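Side-chain contact in WAP, Kazal, immunoglobulin, Kunitz and NTR domain-containing protein 2 (Mus musculus, PDB 6MAA), which probably inhibits serine proteases and metalloproteases and, through binding, blocks the growth factor myostatin but not activin: residues C36-D40 against G41-C45. Sequence-based numbering, arbitrary orientation.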
# COMPACT_ATOMS: atom_id res chain seq x y z
N CYS A 36 0.16 3.17 6.45
CA CYS A 36 0.11 4.34 7.32
C CYS A 36 1.49 4.97 7.42
O CYS A 36 2.51 4.28 7.46
CB CYS A 36 -0.39 3.91 8.70
SG CYS A 36 -0.51 5.23 9.94
N ASP A 37 1.51 6.30 7.45
CA ASP A 37 2.70 7.10 7.71
C ASP A 37 2.28 8.22 8.65
O ASP A 37 1.09 8.52 8.78
CB ASP A 37 3.25 7.69 6.39
CG ASP A 37 4.72 8.10 6.47
OD1 ASP A 37 5.35 8.02 7.55
OD2 ASP A 37 5.26 8.52 5.43
N ILE A 38 3.25 8.83 9.33
CA ILE A 38 2.99 9.95 10.22
C ILE A 38 3.50 11.22 9.54
O ILE A 38 4.71 11.36 9.30
CB ILE A 38 3.64 9.76 11.60
CG1 ILE A 38 3.05 8.54 12.32
CG2 ILE A 38 3.48 11.02 12.46
CD1 ILE A 38 1.59 8.66 12.65
N TRP A 39 2.59 12.14 9.24
CA TRP A 39 2.93 13.43 8.65
C TRP A 39 2.36 14.54 9.52
O TRP A 39 1.17 14.54 9.83
CB TRP A 39 2.39 13.53 7.23
CG TRP A 39 3.34 13.00 6.22
CD1 TRP A 39 3.57 11.68 5.92
CD2 TRP A 39 4.22 13.76 5.38
NE1 TRP A 39 4.53 11.58 4.94
CE2 TRP A 39 4.94 12.84 4.59
CE3 TRP A 39 4.45 15.13 5.21
CZ2 TRP A 39 5.89 13.25 3.65
CZ3 TRP A 39 5.40 15.53 4.28
CH2 TRP A 39 6.10 14.60 3.51
N ASP A 40 3.22 15.49 9.89
CA ASP A 40 2.83 16.59 10.77
C ASP A 40 2.10 16.08 12.02
O ASP A 40 1.11 16.65 12.46
CB ASP A 40 2.02 17.65 10.03
CG ASP A 40 2.81 18.32 8.94
OD1 ASP A 40 4.05 18.33 9.05
OD2 ASP A 40 2.20 18.84 7.98
N GLY A 41 2.61 14.98 12.57
CA GLY A 41 2.06 14.45 13.80
C GLY A 41 0.74 13.74 13.69
O GLY A 41 0.11 13.51 14.73
N GLN A 42 0.28 13.39 12.49
CA GLN A 42 -0.98 12.70 12.31
C GLN A 42 -0.82 11.52 11.38
O GLN A 42 -0.04 11.58 10.41
CB GLN A 42 -2.06 13.63 11.72
CG GLN A 42 -2.30 14.89 12.54
CD GLN A 42 -3.46 15.71 12.01
OE1 GLN A 42 -4.60 15.57 12.48
NE2 GLN A 42 -3.19 16.56 11.04
N PRO A 43 -1.56 10.43 11.61
CA PRO A 43 -1.54 9.30 10.68
C PRO A 43 -2.22 9.66 9.37
O PRO A 43 -3.28 10.30 9.35
CB PRO A 43 -2.32 8.21 11.43
CG PRO A 43 -3.25 8.97 12.30
CD PRO A 43 -2.47 10.19 12.75
N VAL A 44 -1.60 9.24 8.27
CA VAL A 44 -2.13 9.39 6.92
C VAL A 44 -1.85 8.10 6.16
O VAL A 44 -1.02 7.28 6.58
CB VAL A 44 -1.50 10.60 6.18
CG1 VAL A 44 -1.79 11.91 6.91
CG2 VAL A 44 0.00 10.39 6.02
N CYS A 45 -2.54 7.91 5.04
CA CYS A 45 -2.33 6.75 4.19
C CYS A 45 -1.62 7.15 2.91
O CYS A 45 -1.99 8.13 2.26
CB CYS A 45 -3.67 6.08 3.85
SG CYS A 45 -4.49 5.42 5.30
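Asp37 and Val44 face each other as a hydrogen-bonded antiparallel pair: Asp37 N reaches Val44 O at 2.8 Å, and Val44 N returns a bond to Asp37 O. Trp39 and Gln42 repeat the pattern next to the turn, where Gln42 N comes in from well above the Trp39 carbonyl plane to bond Trp39 O at 3.0 Å. A type I' turn through Asp40 and Gly41, both at positive phi, closes this two-stranded hairpin, characteristic of the EGF-like N-terminal part of a follistatin domain.

Apolar contacts occupy both faces. On one, the Trp39 indole lies obliquely to Val44, with Trp39 CD1 3.8 Å from Val44 CG2; the Val44 chi1 of -61° leaves that methyl where it also meets Asp37 O. On the other, Pro43 CB touches both Cys36 SG (3.8 Å) and Ile38 CD1 (4.1 Å), while Ile38 CG2 extends over Gly41 CA.

The Asp37 carboxylate serves its own strand, toward the turn: OD1 takes Ile38 N from above the carboxylate plane at 2.9 Å, and OD2 meets Trp39 NE1 in a weak bond of 3.2 Å. Lys46 adds a cation-pi contact to the indole.

Disulfides from Cys36 to Cys24 and from Cys45 to Cys29 tie the two strands to the preceding loop. With no touching residue buried, backbone bonds, a tight turn and these covalent links probably give this surface hairpin much of its stability.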